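Local coordinates for protein OLD nuclease (Thermus scotoductus, PDB 6P74) that degrades linear and supercoiled double-stranded DNA from 5' to 3' as a metal-dependent exonuclease, nicks circular DNA, and hydrolyses ATP in a DNA-stimulated manner, at residues E377-G380 with D381-A385; R487-S490 with D491-Y494; P514-E517 with A518-V522. All blocks are in the same frame, centred on the assembly; numbering follows the deposited sequence. Where two conformers were deposited one is given.

Contact 1 of 3, residues E377-G380 with D381-A385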
loop_
_atom_site.group_PDB
_atom_site.type_symbol
_atom_site.label_atom_id
_atom_site.label_comp_id
_atom_site.label_asym_id
_atom_site.label_seq_id
_atom_site.Cartn_x
_atom_site.Cartn_y
_atom_site.Cartn_z
ATOM N N GLU A 377 31.597 -29.479 -5.205
ATOM C CA GLU A 377 31.437 -30.233 -6.449
ATOM C C GLU A 377 30.155 -31.050 -6.479
ATOM O O GLU A 377 29.450 -31.072 -7.499
ATOM C CB GLU A 377 32.607 -31.167 -6.685
ATOM C CG GLU A 377 33.915 -30.480 -6.951
ATOM C CD GLU A 377 35.069 -31.471 -6.978
ATOM O OE1 GLU A 377 35.186 -32.206 -7.972
ATOM O OE2 GLU A 377 35.832 -31.547 -5.993
ATOM N N GLY A 378 29.852 -31.764 -5.401
ATOM C CA GLY A 378 28.951 -32.893 -5.559
ATOM C C GLY A 378 28.221 -33.256 -4.288
ATOM O O GLY A 378 28.367 -32.608 -3.248
ATOM N N TYR A 379 27.404 -34.302 -4.407
ATOM C CA TYR A 379 26.513 -34.672 -3.314
ATOM C C TYR A 379 27.306 -35.049 -2.067
ATOM O O TYR A 379 27.024 -34.564 -0.961
ATOM C CB TYR A 379 25.612 -35.820 -3.758
ATOM C CG TYR A 379 24.728 -36.341 -2.659
ATOM C CD1 TYR A 379 23.536 -35.702 -2.339
ATOM C CD2 TYR A 379 25.094 -37.470 -1.928
ATOM C CE1 TYR A 379 22.720 -36.179 -1.322
ATOM C CE2 TYR A 379 24.300 -37.950 -0.920
ATOM C CZ TYR A 379 23.108 -37.307 -0.622
ATOM O OH TYR A 379 22.330 -37.788 0.394
ATOM N N GLY A 380 28.320 -35.901 -2.230
ATOM C CA GLY A 380 29.165 -36.264 -1.102
ATOM C C GLY A 380 29.842 -35.071 -0.448
ATOM O O GLY A 380 30.031 -35.048 0.771
ATOM N N ASP A 381 30.191 -34.055 -1.232
ATOM C CA ASP A 381 30.849 -32.897 -0.635
ATOM C C ASP A 381 29.871 -32.080 0.194
ATOM O O ASP A 381 30.235 -31.549 1.250
ATOM C CB ASP A 381 31.494 -32.044 -1.725
ATOM C CG ASP A 381 32.356 -32.874 -2.663
ATOM O OD1 ASP A 381 33.359 -33.483 -2.183
ATOM O OD2 ASP A 381 32.016 -32.937 -3.876
ATOM N N ARG A 382 28.627 -31.967 -0.270
ATOM C CA ARG A 382 27.613 -31.258 0.501
ATOM C C ARG A 382 27.359 -31.958 1.832
ATOM O O ARG A 382 27.369 -31.319 2.891
ATOM C CB ARG A 382 26.326 -31.150 -0.311
ATOM C CG ARG A 382 25.283 -30.281 0.333
ATOM C CD ARG A 382 24.298 -29.769 -0.698
ATOM N NE ARG A 382 23.419 -28.798 -0.077
ATOM C CZ ARG A 382 22.330 -29.109 0.610
ATOM N NH1 ARG A 382 21.964 -30.375 0.755
ATOM N NH2 ARG A 382 21.619 -28.145 1.164
ATOM N N VAL A 383 27.144 -33.278 1.794
ATOM C CA VAL A 383 26.949 -34.044 3.026
ATOM C C VAL A 383 28.078 -33.770 4.005
ATOM O O VAL A 383 27.848 -33.538 5.194
ATOM C CB VAL A 383 26.839 -35.548 2.726
ATOM C CG1 VAL A 383 26.802 -36.344 4.033
ATOM C CG2 VAL A 383 25.608 -35.838 1.882
ATOM N N ALA A 384 29.319 -33.819 3.523
ATOM C CA ALA A 384 30.457 -33.605 4.406
ATOM C C ALA A 384 30.490 -32.171 4.918
ATOM O O ALA A 384 30.695 -31.940 6.118
ATOM C CB ALA A 384 31.759 -33.954 3.682
ATOM N N ALA A 385 30.260 -31.196 4.030
ATOM C CA ALA A 385 30.163 -29.806 4.457
ATOM C C ALA A 385 29.149 -29.637 5.595
ATOM O O ALA A 385 29.474 -29.100 6.666
ATOM C CB ALA A 385 29.809 -28.920 3.258
#

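Contact 2 of 3, residues R487-S490 with D491-Y494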
loop_
_atom_site.group_PDB
_atom_site.type_symbol
_atom_site.label_atom_id
_atom_site.label_comp_id
_atom_site.label_asym_id
_atom_site.label_seq_id
_atom_site.Cartn_x
_atom_site.Cartn_y
_atom_site.Cartn_z
ATOM N N ARG A 487 35.586 -46.001 -2.369
ATOM C CA ARG A 487 34.820 -45.495 -3.504
ATOM C C ARG A 487 33.341 -45.823 -3.336
ATOM O O ARG A 487 32.478 -44.965 -3.562
ATOM C CB ARG A 487 35.377 -46.078 -4.807
ATOM C CG ARG A 487 34.856 -45.437 -6.091
ATOM C CD ARG A 487 35.457 -44.059 -6.355
ATOM N NE ARG A 487 34.688 -42.978 -5.738
ATOM C CZ ARG A 487 34.707 -41.708 -6.147
ATOM N NH1 ARG A 487 33.973 -40.795 -5.521
ATOM N NH2 ARG A 487 35.448 -41.343 -7.187
ATOM N N ASN A 488 33.034 -47.057 -2.920
ATOM C CA ASN A 488 31.669 -47.438 -2.584
ATOM C C ASN A 488 30.980 -46.385 -1.721
ATOM O O ASN A 488 29.921 -45.854 -2.079
ATOM C CB ASN A 488 31.675 -48.787 -1.852
ATOM C CG ASN A 488 30.474 -48.959 -0.921
ATOM O OD1 ASN A 488 30.480 -48.489 0.220
ATOM N ND2 ASN A 488 29.439 -49.636 -1.408
ATOM N N ALA A 489 31.592 -46.075 -0.576
ATOM C CA ALA A 489 30.965 -45.314 0.498
ATOM C C ALA A 489 31.089 -43.803 0.336
ATOM O O ALA A 489 30.588 -43.066 1.195
ATOM C CB ALA A 489 31.564 -45.730 1.851
ATOM N N SER A 490 31.720 -43.326 -0.741
ATOM C CA SER A 490 32.061 -41.909 -0.850
ATOM C C SER A 490 30.861 -40.989 -0.636
ATOM O O SER A 490 31.032 -39.828 -0.244
ATOM C CB SER A 490 32.691 -41.627 -2.214
ATOM O OG SER A 490 32.667 -40.235 -2.501
ATOM N N ASP A 491 29.645 -41.480 -0.891
ATOM C CA ASP A 491 28.449 -40.657 -0.784
ATOM C C ASP A 491 27.470 -41.130 0.284
ATOM O O ASP A 491 26.403 -40.521 0.432
ATOM C CB ASP A 491 27.728 -40.568 -2.146
ATOM C CG ASP A 491 27.025 -41.880 -2.551
ATOM O OD1 ASP A 491 27.172 -42.928 -1.861
ATOM O OD2 ASP A 491 26.316 -41.850 -3.583
ATOM N N LYS A 492 27.790 -42.179 1.028
ATOM C CA LYS A 492 26.900 -42.675 2.080
ATOM C C LYS A 492 26.960 -41.746 3.296
ATOM O O LYS A 492 28.006 -41.676 3.956
ATOM C CB LYS A 492 27.285 -44.108 2.448
ATOM C CG LYS A 492 27.224 -45.102 1.282
ATOM C CD LYS A 492 28.051 -46.349 1.604
ATOM C CE LYS A 492 27.205 -47.607 1.641
ATOM N NZ LYS A 492 26.836 -48.025 0.263
ATOM N N PRO A 493 25.889 -41.004 3.615
ATOM C CA PRO A 493 25.998 -40.003 4.690
ATOM C C PRO A 493 26.455 -40.573 6.022
ATOM O O PRO A 493 27.315 -39.957 6.665
ATOM C CB PRO A 493 24.576 -39.418 4.767
ATOM C CG PRO A 493 24.007 -39.634 3.401
ATOM C CD PRO A 493 24.584 -40.942 2.927
ATOM N N TYR A 494 25.917 -41.726 6.456
ATOM C CA TYR A 494 26.300 -42.282 7.751
ATOM C C TYR A 494 27.784 -42.618 7.801
ATOM O O TYR A 494 28.425 -42.462 8.846
ATOM C CB TYR A 494 25.462 -43.518 8.074
ATOM C CG TYR A 494 24.024 -43.189 8.413
ATOM C CD1 TYR A 494 23.681 -41.963 8.996
ATOM C CD2 TYR A 494 22.998 -44.100 8.139
ATOM C CE1 TYR A 494 22.353 -41.664 9.304
ATOM C CE2 TYR A 494 21.672 -43.811 8.443
ATOM C CZ TYR A 494 21.355 -42.597 9.023
ATOM O OH TYR A 494 20.034 -42.329 9.315
#

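Contact 3 of 3, residues P514-E517 with A518-V522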
loop_
_atom_site.group_PDB
_atom_site.type_symbol
_atom_site.label_atom_id
_atom_site.label_comp_id
_atom_site.label_asym_id
_atom_site.label_seq_id
_atom_site.Cartn_x
_atom_site.Cartn_y
_atom_site.Cartn_z
ATOM N N PRO A 514 41.964 -27.810 4.301
ATOM C CA PRO A 514 41.351 -26.832 3.388
ATOM C C PRO A 514 39.838 -26.927 3.375
ATOM O O PRO A 514 39.168 -25.912 3.149
ATOM C CB PRO A 514 41.986 -27.173 2.023
ATOM C CG PRO A 514 43.296 -27.939 2.419
ATOM C CD PRO A 514 42.791 -28.774 3.558
ATOM N N PHE A 515 39.280 -28.108 3.679
ATOM C CA PHE A 515 37.832 -28.255 3.712
ATOM C C PHE A 515 37.247 -27.547 4.918
ATOM O O PHE A 515 36.278 -26.798 4.790
ATOM C CB PHE A 515 37.434 -29.733 3.714
ATOM C CG PHE A 515 36.021 -29.975 3.266
ATOM C CD1 PHE A 515 35.667 -29.829 1.937
ATOM C CD2 PHE A 515 35.055 -30.353 4.156
ATOM C CE1 PHE A 515 34.359 -30.041 1.511
ATOM C CE2 PHE A 515 33.750 -30.573 3.733
ATOM C CZ PHE A 515 33.399 -30.398 2.406
ATOM N N VAL A 516 37.816 -27.761 6.110
ATOM C CA VAL A 516 37.195 -27.100 7.249
ATOM C C VAL A 516 37.539 -25.603 7.243
ATOM O O VAL A 516 36.708 -24.775 7.633
ATOM C CB VAL A 516 37.521 -27.824 8.593
ATOM C CG1 VAL A 516 38.224 -29.139 8.385
ATOM C CG2 VAL A 516 38.221 -26.952 9.603
ATOM N N GLU A 517 38.715 -25.214 6.739
ATOM C CA GLU A 517 38.990 -23.789 6.643
ATOM C C GLU A 517 38.055 -23.103 5.647
ATOM O O GLU A 517 37.623 -21.967 5.894
ATOM C CB GLU A 517 40.462 -23.549 6.301
ATOM C CG GLU A 517 41.212 -22.941 7.481
ATOM C CD GLU A 517 40.428 -21.795 8.125
ATOM O OE1 GLU A 517 40.223 -21.850 9.366
ATOM O OE2 GLU A 517 40.039 -20.833 7.403
ATOM N N ALA A 518 37.702 -23.769 4.543
ATOM C CA ALA A 518 36.684 -23.207 3.655
ATOM C C ALA A 518 35.402 -22.896 4.420
ATOM O O ALA A 518 34.802 -21.818 4.249
ATOM C CB ALA A 518 36.389 -24.164 2.503
ATOM N N ILE A 519 34.969 -23.828 5.284
ATOM C CA ILE A 519 33.726 -23.637 6.033
ATOM C C ILE A 519 33.876 -22.515 7.056
ATOM O O ILE A 519 32.957 -21.705 7.250
ATOM C CB ILE A 519 33.280 -24.963 6.675
ATOM C CG1 ILE A 519 32.758 -25.900 5.583
ATOM C CG2 ILE A 519 32.149 -24.726 7.683
ATOM C CD1 ILE A 519 32.912 -27.340 5.891
ATOM N N ARG A 520 35.051 -22.415 7.689
ATOM C CA ARG A 520 35.303 -21.311 8.613
ATOM C C ARG A 520 35.289 -19.963 7.890
ATOM O O ARG A 520 34.813 -18.967 8.437
ATOM C CB ARG A 520 36.643 -21.507 9.342
ATOM C CG ARG A 520 36.671 -22.645 10.338
ATOM C CD ARG A 520 37.957 -22.625 11.151
ATOM N NE ARG A 520 38.074 -23.811 11.984
ATOM C CZ ARG A 520 37.518 -23.925 13.174
ATOM N NH1 ARG A 520 36.825 -22.915 13.677
ATOM N NH2 ARG A 520 37.650 -25.048 13.858
ATOM N N GLN A 521 35.823 -19.901 6.666
ATOM C CA GLN A 521 35.814 -18.626 5.941
ATOM C C GLN A 521 34.395 -18.220 5.543
ATOM O O GLN A 521 33.996 -17.057 5.718
ATOM C CB GLN A 521 36.720 -18.698 4.707
ATOM C CG GLN A 521 36.727 -17.381 3.862
ATOM C CD GLN A 521 37.979 -17.253 2.972
ATOM O OE1 GLN A 521 39.108 -17.382 3.447
ATOM N NE2 GLN A 521 37.775 -17.017 1.680
ATOM N N VAL A 522 33.615 -19.154 4.989
ATOM C CA VAL A 522 32.268 -18.777 4.558
ATOM C C VAL A 522 31.390 -18.420 5.751
ATOM O O VAL A 522 30.408 -17.687 5.597
ATOM C CB VAL A 522 31.603 -19.883 3.712
ATOM C CG1 VAL A 522 31.021 -20.964 4.628
ATOM C CG2 VAL A 522 30.483 -19.280 2.771
#

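Contact 1 of 3, residues E377-G380 with D381-A385
At the start of helix 379-391, the helix of a beta-alpha-beta unit in the Toprim domain, Glu377 and Gly378 meet Asp381 while Tyr379 meets Val383. Gly378 is the N-cap. Its carbonyl O receives Arg382 N at 3.1 Å in a fairly straight bond, with only a weak one from Asp381 N. Val383 N to Tyr379 O (3.0 Å, 175°) and Ala384 N to Gly380 O then carry the helical pattern onward.

Asp381 turns its carboxylate back over this first turn. With CG beside its own backbone N (chi1 -50°), OD2 comes to 2.9 Å from Gly378 N and 3.4 Å from Glu377 CB. Glu377 runs out extended beyond CG, and its OE2 accepts a hydrogen bond from the backbone N of Asp431.

One turn along, Val383 CG2 sits over one face of the Tyr379 ring in a CH-pi contact, 4.0 Å from the centroid and displaced toward the rim at CE2 and CZ. Pro493 touches both of these side chains.

With Glu377 OE2 and Asp381 OD2 4.6 Å apart, the two carboxylates are set close enough to serve neighbouring metal positions. That is consistent with the inferred roles of Glu377 at the first divalent cation and Asp381 at the second. The side chain of Asp381 is about 5 Å from the bound samarium ion.

Contact 2 of 3, residues R487-S490 with D491-Y494
Asn488 and Lys492 cross at a slant on the surface, the amide of one passing the end of the other. The Asn488 amide shows Lys492 both its atoms: OD1 is 3.5 Å from CD, and ND2 is 3.5 Å from NZ. The second pair brings two donors together, so this is packing of polar ends without a bond between them. Lys492 reaches that place in two steps. Its CG lies beside its own backbone N (chi1 -59°) and chi2 is extended, which lays CD against Ala489, 3.3 Å from its CA and 3.6 Å from its CB. Bends at chi3, near an eclipsed 118°, and at chi4 then turn CE and NZ toward the Asn488 amide.

Beneath these side chains the backbone closes a turn. Lys492 N donates to Ala489 O at 2.9 Å, arriving from above the carbonyl plane.

Arg487 and Ser490 meet on another part of the loop, nearer the metal site. Ser490 holds OG anti to its backbone N (chi1 163°), where it takes a weak hydrogen bond of 3.3 Å from Arg487 NH1. NH1 has a second partner in Glu480, a ligand of the bound samarium ion, with which it forms a salt bridge.

Ser490 and Asp491 have the backbone angles of a type I beta turn, running from Ala489 to Lys492. Lys492 is in turn the N-cap of helix 493-501, with Pro493 in its first turn, a position that suits proline. The loop thus leads from the Toprim active site, where Arg487 is thought to stabilise the transition state or protonate the leaving group, into the next helix.

Contact 3 of 3, residues P514-E517 with A518-V522
Phe515 and Ile519 pack one turn apart on helix 513-523, a helix of the Toprim domain that lies against strands 426-431 and 472-475 of its parallel sheet and against helix 379-391. The backbone bonds are those of a regular alpha-helix: Ala518 N to Pro514 O (2.9 Å), Ile519 N to Phe515 O (longer, 3.3 Å), Arg520 N to Val516 O, and Gln521 N to Glu517 O (2.8 Å).

The apolar contacts face the domain interior. Phe515 holds its ring carbon CG anti to the backbone N (chi1 -160°), and CE2 comes to 4.0 Å from Ile519 CD1, the two side chains slanting across each other. Leu388 of helix 379-391 touches both. The Ala518 methyl meets Val427, Val429 and Phe473.

The polar contacts lie on the more exposed flank. Glu517 was modelled in two conformers, so its arrangement is doubtful. In the conformer given it bends at chi2 to cross Arg520 at about a right angle, its carboxylate plane 16° from that of the guanidinium and OE1 at the guanidinium edge. The salt bridge from Glu517 OE1 to Arg520 NE is long, 3.9 Å. Arg520 has a firmer partner in the carbonyl of Val505, bonded by NH2. Alongside it runs Val516, pointing the same way, with CG2 3.9 Å from Arg520 NE.

Contact 1 is the middle member of the three. Contact 2 lies beside it, centres about 10 Å apart: Tyr379 CE2 is 3.6 Å from Asp491 O, and Val383 CG1 is 3.8 Å from Pro493 CA. Contact 3 packs against helix 379-391, where Phe515 CZ comes to 3.6 Å from Asp381 O and Ile519 CD1 to 3.9 Å from Ala385 O. Contacts 2 and 3 do not touch, their nearest atoms being about 10 Å apart. The samarium ion, held by Asp431 and Glu480, is about 6 Å from the Ser490 side chain and about 9 Å from that of Phe515, so contact 3 lies farther from the ion than the other two.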